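Local coordinates for protein cellulase (Xanthomonas axonopodis pv. citri, PDB 5HOS) that is an endo-beta-1,4-glucanase of glycoside hydrolase family 5 that probably cleaves internal beta-1,4 linkages of cellulose, at residues 141-146 with 177-182; 248-253 with 288-293; 254-259 with 296-301. All blocks are in the same frame, centred on the assembly; numbering follows the deposited sequence.

Contact 1 (141-146 with 177-182)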
loop_
_atom_site.group_PDB
_atom_site.type_symbol
_atom_site.label_atom_id
_atom_site.label_comp_id
_atom_site.label_asym_id
_atom_site.label_seq_id
_atom_site.Cartn_x
_atom_site.Cartn_y
_atom_site.Cartn_z
ATOM N N ARG A 141 -13.767 5.674 -12.232
ATOM C CA ARG A 141 -13.162 6.940 -12.657
ATOM C C ARG A 141 -11.638 6.911 -12.620
ATOM O O ARG A 141 -11.003 7.425 -13.522
ATOM C CB ARG A 141 -13.698 8.100 -11.817
ATOM C CG ARG A 141 -15.185 8.355 -12.035
ATOM C CD ARG A 141 -15.688 9.451 -11.117
ATOM N NE ARG A 141 -17.134 9.687 -11.212
ATOM C CZ ARG A 141 -17.742 10.440 -12.131
ATOM N NH1 ARG A 141 -17.066 11.054 -13.101
ATOM N NH2 ARG A 141 -19.063 10.575 -12.080
ATOM N N LEU A 142 -11.056 6.309 -11.581
ATOM C CA LEU A 142 -9.592 6.180 -11.519
ATOM C C LEU A 142 -9.088 5.249 -12.604
ATOM O O LEU A 142 -8.059 5.525 -13.216
ATOM C CB LEU A 142 -9.106 5.679 -10.164
ATOM C CG LEU A 142 -8.785 6.741 -9.115
ATOM C CD1 LEU A 142 -8.536 6.054 -7.782
ATOM C CD2 LEU A 142 -7.574 7.575 -9.512
ATOM N N ALA A 143 -9.808 4.147 -12.827
ATOM C CA ALA A 143 -9.418 3.194 -13.857
ATOM C C ALA A 143 -9.414 3.856 -15.231
ATOM O O ALA A 143 -8.492 3.627 -16.015
ATOM C CB ALA A 143 -10.322 1.980 -13.856
ATOM N N ILE A 144 -10.431 4.677 -15.510
ATOM C CA ILE A 144 -10.504 5.403 -16.780
ATOM C C ILE A 144 -9.340 6.394 -16.900
ATOM O O ILE A 144 -8.692 6.449 -17.938
ATOM C CB ILE A 144 -11.880 6.100 -16.976
ATOM C CG1 ILE A 144 -12.970 5.034 -17.191
ATOM C CG2 ILE A 144 -11.852 7.062 -18.164
ATOM C CD1 ILE A 144 -14.392 5.515 -16.972
ATOM N N ALA A 145 -9.084 7.159 -15.840
ATOM C CA ALA A 145 -8.036 8.177 -15.858
ATOM C C ALA A 145 -6.644 7.611 -16.132
ATOM O O ALA A 145 -5.849 8.263 -16.796
ATOM C CB ALA A 145 -8.024 8.962 -14.553
ATOM N N PHE A 146 -6.367 6.407 -15.625
ATOM C CA PHE A 146 -5.062 5.760 -15.773
ATOM C C PHE A 146 -5.139 4.447 -16.520
ATOM O O PHE A 146 -4.304 3.566 -16.298
ATOM C CB PHE A 146 -4.429 5.577 -14.400
ATOM C CG PHE A 146 -4.129 6.879 -13.732
ATOM C CD1 PHE A 146 -3.061 7.661 -14.173
ATOM C CD2 PHE A 146 -4.934 7.354 -12.711
ATOM C CE1 PHE A 146 -2.795 8.883 -13.592
ATOM C CE2 PHE A 146 -4.664 8.577 -12.122
ATOM C CZ PHE A 146 -3.598 9.336 -12.565
ATOM N N ASP A 177 -14.309 -5.908 -10.404
ATOM C CA ASP A 177 -15.151 -6.105 -11.596
ATOM C C ASP A 177 -15.392 -4.786 -12.348
ATOM O O ASP A 177 -15.336 -4.740 -13.588
ATOM C CB ASP A 177 -16.486 -6.773 -11.229
ATOM C CG ASP A 177 -16.327 -8.232 -10.799
ATOM O OD1 ASP A 177 -15.230 -8.822 -10.939
ATOM O OD2 ASP A 177 -17.324 -8.807 -10.319
ATOM N N THR A 178 -15.642 -3.717 -11.592
ATOM C CA THR A 178 -15.847 -2.385 -12.159
ATOM C C THR A 178 -14.617 -1.899 -12.920
ATOM O O THR A 178 -14.729 -1.396 -14.034
ATOM C CB THR A 178 -16.203 -1.383 -11.046
ATOM O OG1 THR A 178 -17.405 -1.817 -10.396
ATOM C CG2 THR A 178 -16.395 0.014 -11.603
ATOM N N ILE A 179 -13.448 -2.065 -12.308
ATOM C CA ILE A 179 -12.197 -1.701 -12.944
ATOM C C ILE A 179 -12.036 -2.442 -14.268
ATOM O O ILE A 179 -11.723 -1.821 -15.283
ATOM C CB ILE A 179 -10.989 -1.940 -12.015
ATOM C CG1 ILE A 179 -11.016 -0.899 -10.889
ATOM C CG2 ILE A 179 -9.671 -1.824 -12.775
ATOM C CD1 ILE A 179 -10.144 -1.243 -9.705
ATOM N N ARG A 180 -12.264 -3.750 -14.255
ATOM C CA ARG A 180 -12.093 -4.562 -15.469
ATOM C C ARG A 180 -13.108 -4.240 -16.545
ATOM O O ARG A 180 -12.792 -4.323 -17.742
ATOM C CB ARG A 180 -12.093 -6.068 -15.147
ATOM C CG ARG A 180 -10.929 -6.554 -14.285
ATOM C CD ARG A 180 -9.608 -5.862 -14.601
ATOM N NE ARG A 180 -8.491 -6.450 -13.870
ATOM C CZ ARG A 180 -7.300 -5.877 -13.729
ATOM N NH1 ARG A 180 -7.040 -4.691 -14.290
ATOM N NH2 ARG A 180 -6.359 -6.487 -13.018
ATOM N N LYS A 181 -14.310 -3.841 -16.146
ATOM C CA LYS A 181 -15.321 -3.461 -17.126
ATOM C C LYS A 181 -14.906 -2.193 -17.908
ATOM O O LYS A 181 -15.339 -2.019 -19.043
ATOM C CB LYS A 181 -16.703 -3.324 -16.479
ATOM C CG LYS A 181 -17.843 -3.478 -17.470
ATOM C CD LYS A 181 -19.187 -3.701 -16.803
ATOM C CE LYS A 181 -20.235 -4.057 -17.849
ATOM N NZ LYS A 181 -21.611 -4.029 -17.285
ATOM N N THR A 182 -14.027 -1.350 -17.339
ATOM C CA THR A 182 -13.485 -0.195 -18.083
ATOM C C THR A 182 -12.497 -0.582 -19.183
ATOM O O THR A 182 -12.198 0.237 -20.044
ATOM C CB THR A 182 -12.737 0.823 -17.202
ATOM O OG1 THR A 182 -11.496 0.260 -16.750
ATOM C CG2 THR A 182 -13.582 1.285 -16.023
#
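No ring or other flat side chain enters the meeting of A143 and I144 with I179 and T182; the flat group that matters is the carbonyl of I179. The T182 hydroxyl lies in its plane, with OG1 2.6 Å from I179 O and a C=O...O angle of 155°, and the same oxygen also receives T182 N. Threonine suits this place because its OG1, set between its own backbone N and carbonyl carbon (chi1 71°), turns back to the carbonyl three residues earlier while accepting from A184 N. Its two branches then serve the neighbouring helix. A143 CB points toward the other helix and packs 3.6 Å from T182 OG1, and T182 CG2 crosses I144 CG1 obliquely at 4.0 Å. Alanine fits here because the backbones come close, with the CA atoms of A143 and I179 5.7 Å apart; I179 CG2 completes the apolar patch at 4.0 Å from A143 CB. Deeper in, A143 and I179 both touch F154 of strand 152-155. Two successive outer helices, 132-145 and 165-181, thus meet near their C-terminal ends over the strand that joins them, as neighbouring helices do around a (beta/alpha)8 barrel.

Contact 2 (248-253 with 288-293)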
loop_
_atom_site.group_PDB
_atom_site.type_symbol
_atom_site.label_atom_id
_atom_site.label_comp_id
_atom_site.label_asym_id
_atom_site.label_seq_id
_atom_site.Cartn_x
_atom_site.Cartn_y
_atom_site.Cartn_z
ATOM N N VAL A 248 11.255 -12.494 13.838
ATOM C CA VAL A 248 9.805 -12.230 13.973
ATOM C C VAL A 248 9.113 -11.830 12.654
ATOM O O VAL A 248 7.918 -12.089 12.478
ATOM C CB VAL A 248 9.499 -11.192 15.096
ATOM C CG1 VAL A 248 9.902 -9.775 14.692
ATOM C CG2 VAL A 248 8.025 -11.234 15.485
ATOM N N GLY A 249 9.853 -11.208 11.738
ATOM C CA GLY A 249 9.317 -10.872 10.423
ATOM C C GLY A 249 8.966 -12.115 9.636
ATOM O O GLY A 249 7.830 -12.288 9.195
ATOM N N VAL A 250 9.949 -12.997 9.501
ATOM C CA VAL A 250 9.777 -14.268 8.797
ATOM C C VAL A 250 8.619 -15.065 9.421
ATOM O O VAL A 250 7.741 -15.570 8.708
ATOM C CB VAL A 250 11.080 -15.103 8.841
ATOM C CG1 VAL A 250 10.853 -16.528 8.343
ATOM C CG2 VAL A 250 12.170 -14.421 8.023
ATOM N N GLU A 251 8.620 -15.146 10.746
ATOM C CA GLU A 251 7.596 -15.887 11.482
ATOM C C GLU A 251 6.183 -15.354 11.256
ATOM O O GLU A 251 5.248 -16.141 11.148
ATOM C CB GLU A 251 7.911 -15.888 12.971
ATOM C CG GLU A 251 9.102 -16.773 13.319
ATOM C CD GLU A 251 9.765 -16.398 14.629
ATOM O OE1 GLU A 251 9.144 -15.703 15.458
ATOM O OE2 GLU A 251 10.924 -16.800 14.828
ATOM N N ARG A 252 6.045 -14.031 11.180
ATOM C CA ARG A 252 4.744 -13.388 10.966
ATOM C C ARG A 252 4.280 -13.374 9.512
ATOM O O ARG A 252 3.106 -13.079 9.260
ATOM C CB ARG A 252 4.737 -11.977 11.551
ATOM C CG ARG A 252 4.713 -11.991 13.068
ATOM C CD ARG A 252 4.804 -10.597 13.636
ATOM N NE ARG A 252 4.716 -10.570 15.096
ATOM C CZ ARG A 252 4.931 -9.487 15.847
ATOM N NH1 ARG A 252 5.250 -8.323 15.288
ATOM N NH2 ARG A 252 4.836 -9.563 17.172
ATOM N N LEU A 253 5.186 -13.672 8.574
ATOM C CA LEU A 253 4.831 -13.888 7.165
ATOM C C LEU A 253 4.555 -15.342 6.801
ATOM O O LEU A 253 3.938 -15.602 5.763
ATOM C CB LEU A 253 5.920 -13.351 6.220
ATOM C CG LEU A 253 6.201 -11.842 6.216
ATOM C CD1 LEU A 253 7.123 -11.474 5.061
ATOM C CD2 LEU A 253 4.926 -11.003 6.151
ATOM N N LEU A 288 13.160 -9.711 4.214
ATOM C CA LEU A 288 13.387 -9.409 2.794
ATOM C C LEU A 288 13.969 -10.609 2.047
ATOM O O LEU A 288 13.559 -10.898 0.929
ATOM C CB LEU A 288 14.280 -8.176 2.636
ATOM C CG LEU A 288 13.683 -6.886 3.221
ATOM C CD1 LEU A 288 14.727 -5.784 3.238
ATOM C CD2 LEU A 288 12.439 -6.432 2.472
ATOM N N GLY A 289 14.909 -11.317 2.668
ATOM C CA GLY A 289 15.441 -12.563 2.094
ATOM C C GLY A 289 14.391 -13.652 1.955
ATOM O O GLY A 289 14.352 -14.379 0.955
ATOM N N TYR A 290 13.527 -13.757 2.961
ATOM C CA TYR A 290 12.436 -14.723 2.946
ATOM C C TYR A 290 11.501 -14.496 1.752
ATOM O O TYR A 290 11.131 -15.452 1.053
ATOM C CB TYR A 290 11.681 -14.681 4.283
ATOM C CG TYR A 290 10.518 -15.641 4.371
ATOM C CD1 TYR A 290 10.707 -16.980 4.733
ATOM C CD2 TYR A 290 9.224 -15.213 4.082
ATOM C CE1 TYR A 290 9.633 -17.862 4.803
ATOM C CE2 TYR A 290 8.149 -16.081 4.153
ATOM C CZ TYR A 290 8.350 -17.401 4.511
ATOM O OH TYR A 290 7.265 -18.244 4.561
ATOM N N MET A 291 11.150 -13.236 1.491
ATOM C CA MET A 291 10.296 -12.933 0.347
ATOM C C MET A 291 10.972 -13.313 -0.984
ATOM O O MET A 291 10.315 -13.906 -1.846
ATOM C CB MET A 291 9.823 -11.474 0.376
ATOM C CG MET A 291 8.806 -11.201 1.481
ATOM S SD MET A 291 8.058 -9.557 1.384
ATOM C CE MET A 291 9.309 -8.604 2.232
ATOM N N GLU A 292 12.268 -13.025 -1.149
ATOM C CA GLU A 292 12.964 -13.435 -2.401
ATOM C C GLU A 292 13.081 -14.962 -2.533
ATOM O O GLU A 292 12.954 -15.497 -3.636
ATOM C CB GLU A 292 14.312 -12.702 -2.669
ATOM C CG GLU A 292 15.303 -12.551 -1.526
ATOM C CD GLU A 292 16.689 -12.082 -1.986
ATOM O OE1 GLU A 292 17.385 -12.845 -2.689
ATOM O OE2 GLU A 292 17.103 -10.955 -1.631
ATOM N N SER A 293 13.273 -15.657 -1.412
ATOM C CA SER A 293 13.236 -17.134 -1.386
ATOM C C SER A 293 11.850 -17.744 -1.644
ATOM O O SER A 293 11.749 -18.934 -1.937
ATOM C CB SER A 293 13.757 -17.654 -0.046
ATOM O OG SER A 293 15.078 -17.199 0.180
#
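Helices 248-262 and 278-293 are successive members of the outer layer of the (beta/alpha)8 barrel, and V250 and L253 of the first pack on Y290 and M291 of the second. Their short segments run in broadly the same direction, at 41°, with axes 9.6 Å apart, a spacing that leaves room for an aromatic side chain between them. Y290 fills it: its CG stands anti to the backbone N (chi1 180°), which carries the ring across to the other helix. There V250 and L253, one helical turn apart, reach para-related corners of the ring. V250 CG1 lies 3.6 Å from Y290 CD1, and its second branch CG2 sits 3.8 Å from Y290 CB, so the forked valine straddles the root of the tyrosine. L253 CB approaches Y290 CE2 at 4.1 Å. Both meet the ring obliquely. On the inner side, L253 and M291 rest on L269 of strand 267-273, where the branched leucine and flexible methionine fill the layer between helices and barrel. The C243-C280 disulfide ties the loop before the first helix to the second. Where the leucine and methionine side chains cross, at about a right angle, L253 CD1 touches M291 CG at 4.0 Å.

Contact 3 (254-259 with 296-301)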
loop_
_atom_site.group_PDB
_atom_site.type_symbol
_atom_site.label_atom_id
_atom_site.label_comp_id
_atom_site.label_asym_id
_atom_site.label_seq_id
_atom_site.Cartn_x
_atom_site.Cartn_y
_atom_site.Cartn_z
ATOM N N ARG A 254 4.990 -16.287 7.630
ATOM C CA ARG A 254 5.002 -17.696 7.209
ATOM C C ARG A 254 3.620 -18.278 6.838
ATOM O O ARG A 254 3.464 -18.839 5.748
ATOM C CB ARG A 254 5.690 -18.577 8.257
ATOM C CG ARG A 254 6.046 -19.959 7.733
ATOM C CD ARG A 254 6.819 -20.772 8.766
ATOM N NE ARG A 254 8.203 -20.320 8.945
ATOM C CZ ARG A 254 9.201 -20.507 8.074
ATOM N NH1 ARG A 254 9.013 -21.134 6.903
ATOM N NH2 ARG A 254 10.410 -20.051 8.372
ATOM N N SER A 255 2.629 -18.173 7.724
ATOM C CA SER A 255 1.317 -18.786 7.425
ATOM C C SER A 255 0.631 -18.088 6.245
ATOM O O SER A 255 0.059 -18.753 5.387
ATOM C CB SER A 255 0.403 -18.882 8.655
ATOM O OG SER A 255 0.067 -17.620 9.187
ATOM N N PHE A 256 0.745 -16.764 6.165
ATOM C CA PHE A 256 0.218 -16.017 5.012
ATOM C C PHE A 256 0.836 -16.503 3.701
ATOM O O PHE A 256 0.129 -16.695 2.703
ATOM C CB PHE A 256 0.447 -14.517 5.202
ATOM C CG PHE A 256 -0.108 -13.669 4.092
ATOM C CD1 PHE A 256 -1.475 -13.593 3.869
ATOM C CD2 PHE A 256 0.743 -12.950 3.258
ATOM C CE1 PHE A 256 -1.989 -12.815 2.836
ATOM C CE2 PHE A 256 0.236 -12.162 2.226
ATOM C CZ PHE A 256 -1.131 -12.100 2.014
ATOM N N THR A 257 2.148 -16.735 3.726
ATOM C CA THR A 257 2.877 -17.214 2.554
ATOM C C THR A 257 2.348 -18.564 2.059
ATOM O O THR A 257 2.078 -18.737 0.862
ATOM C CB THR A 257 4.393 -17.257 2.843
ATOM O OG1 THR A 257 4.843 -15.925 3.150
ATOM C CG2 THR A 257 5.164 -17.775 1.652
ATOM N N GLU A 258 2.173 -19.516 2.966
ATOM C CA GLU A 258 1.630 -20.822 2.571
ATOM C C GLU A 258 0.148 -20.728 2.144
ATOM O O GLU A 258 -0.299 -21.477 1.268
ATOM C CB GLU A 258 1.836 -21.856 3.686
ATOM C CG GLU A 258 1.511 -23.290 3.266
ATOM C CD GLU A 258 2.293 -23.779 2.055
ATOM O OE1 GLU A 258 1.713 -24.565 1.260
ATOM O OE2 GLU A 258 3.469 -23.374 1.897
ATOM N N TRP A 259 -0.601 -19.812 2.758
ATOM C CA TRP A 259 -1.980 -19.538 2.339
ATOM C C TRP A 259 -2.004 -19.068 0.876
ATOM O O TRP A 259 -2.821 -19.554 0.086
ATOM C CB TRP A 259 -2.651 -18.485 3.248
ATOM C CG TRP A 259 -4.085 -18.221 2.876
ATOM C CD1 TRP A 259 -5.189 -18.884 3.329
ATOM C CD2 TRP A 259 -4.561 -17.235 1.951
ATOM N NE1 TRP A 259 -6.326 -18.371 2.746
ATOM C CE2 TRP A 259 -5.971 -17.356 1.899
ATOM C CE3 TRP A 259 -3.934 -16.250 1.168
ATOM C CZ2 TRP A 259 -6.770 -16.527 1.098
ATOM C CZ3 TRP A 259 -4.731 -15.429 0.365
ATOM C CH2 TRP A 259 -6.135 -15.579 0.337
ATOM N N ASP A 296 7.728 -17.305 -5.735
ATOM C CA ASP A 296 6.585 -17.924 -6.420
ATOM C C ASP A 296 5.263 -17.268 -5.987
ATOM O O ASP A 296 4.315 -17.200 -6.767
ATOM C CB ASP A 296 6.549 -19.456 -6.230
ATOM C CG ASP A 296 6.381 -19.878 -4.778
ATOM O OD1 ASP A 296 6.996 -19.262 -3.885
ATOM O OD2 ASP A 296 5.641 -20.847 -4.523
ATOM N N VAL A 297 5.213 -16.755 -4.756
ATOM C CA VAL A 297 4.024 -16.038 -4.283
ATOM C C VAL A 297 4.262 -14.551 -3.993
ATOM O O VAL A 297 3.386 -13.758 -4.260
ATOM C CB VAL A 297 3.363 -16.734 -3.074
ATOM C CG1 VAL A 297 2.953 -18.153 -3.446
ATOM C CG2 VAL A 297 4.267 -16.745 -1.851
ATOM N N TRP A 298 5.424 -14.172 -3.468
ATOM C CA TRP A 298 5.700 -12.757 -3.192
ATOM C C TRP A 298 6.119 -12.029 -4.465
ATOM O O TRP A 298 7.060 -12.450 -5.141
ATOM C CB TRP A 298 6.748 -12.599 -2.096
ATOM C CG TRP A 298 6.214 -12.956 -0.742
ATOM C CD1 TRP A 298 6.477 -14.092 -0.028
ATOM C CD2 TRP A 298 5.299 -12.186 0.050
ATOM N NE1 TRP A 298 5.799 -14.068 1.170
ATOM C CE2 TRP A 298 5.059 -12.917 1.239
ATOM C CE3 TRP A 298 4.657 -10.950 -0.130
ATOM C CZ2 TRP A 298 4.220 -12.443 2.253
ATOM C CZ3 TRP A 298 3.812 -10.482 0.874
ATOM C CH2 TRP A 298 3.601 -11.230 2.052
ATOM N N MET A 299 5.388 -10.956 -4.780
ATOM C CA MET A 299 5.561 -10.168 -6.001
ATOM C C MET A 299 6.199 -8.791 -5.752
ATOM O O MET A 299 6.770 -8.199 -6.656
ATOM C CB MET A 299 4.199 -10.018 -6.721
ATOM C CG MET A 299 3.306 -8.791 -6.369
ATOM S SD MET A 299 2.557 -8.452 -7.987
ATOM C CE MET A 299 1.862 -6.916 -7.465
ATOM N N GLY A 300 6.085 -8.265 -4.539
ATOM C CA GLY A 300 6.631 -6.959 -4.248
ATOM C C GLY A 300 6.493 -6.521 -2.814
ATOM O O GLY A 300 5.787 -7.146 -2.015
ATOM N N TRP A 301 7.200 -5.448 -2.491
ATOM C CA TRP A 301 7.087 -4.807 -1.180
ATOM C C TRP A 301 7.337 -3.319 -1.260
ATOM O O TRP A 301 7.959 -2.840 -2.204
ATOM C CB TRP A 301 8.024 -5.450 -0.153
ATOM C CG TRP A 301 9.498 -5.624 -0.545
ATOM C CD1 TRP A 301 10.093 -6.789 -0.917
ATOM C CD2 TRP A 301 10.545 -4.636 -0.519
ATOM N NE1 TRP A 301 11.428 -6.596 -1.156
ATOM C CE2 TRP A 301 11.738 -5.284 -0.914
ATOM C CE3 TRP A 301 10.592 -3.268 -0.215
ATOM C CZ2 TRP A 301 12.968 -4.611 -1.018
ATOM C CZ3 TRP A 301 11.822 -2.600 -0.315
ATOM C CH2 TRP A 301 12.988 -3.277 -0.707
#
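This is a buried helix-to-strand contact between the outer layer and the wall of the barrel: F256 and T257 of helix 248-262 meet V297 and W298, where the last barrel strand, 298-306, begins. Its polar centre is a hydrogen bond from W298 NE1 to T257 OG1, 2.9 Å long and moderately bent, with an N-H...O angle of 147°. The hydroxyl lies near the indole plane, at the ring's edge. With OG1 beside its own backbone N (chi1 -61°), T257 donates to L253 O one turn back in the helix and accepts from the indole N-H. The two bonds fix the rotation of the threonine and satisfy both polar groups in a buried place. The same rotation sends its methyl to V297, just before the strand, where T257 CG2 packs 3.8 Å from V297 CG2; a beta-branched valine offers a compact surface for it.

F256 closes the far end of the indole. W298 CH2 lies near the plane of the phenyl ring, at its edge, 3.5 Å from F256 CE2. The planes are inclined at 54° and the centroids of the phenyl and six-membered indole rings are 5.6 Å apart. F256 also packs edge-to-face with W201 and touches I226 and A228 of strand 224-231, while W298 rests on L269 of strand 267-273. At the exposed end, D296 forms a salt bridge with R261. Large apolar side chains filling the layer between helices and strands are characteristic of a (beta/alpha)8 barrel; the W298-T257 bond is this protein's own addition within it.

In the fold
Contacts 2 and 3 form one packed region, their centres 9 Å apart, because both use helix 248-262 and their other segments follow one another in helix 278-293 and strand 298-306. Y290 and M291 join them: Y290 CE2 lies 3.5 Å from T257 OG1, and M291 CE 3.7 Å from W301 CD1. Contact 1 is separate, about 33 Å from contact 2 and 27 Å from contact 3, centre to centre, and lies across the chain's centre from contact 2. All belong to the helical layer or its seam with the barrel. In family 5 enzymes the active site opens at the C-terminal ends of the strands; contact 3, where a strand begins, lies toward the other end.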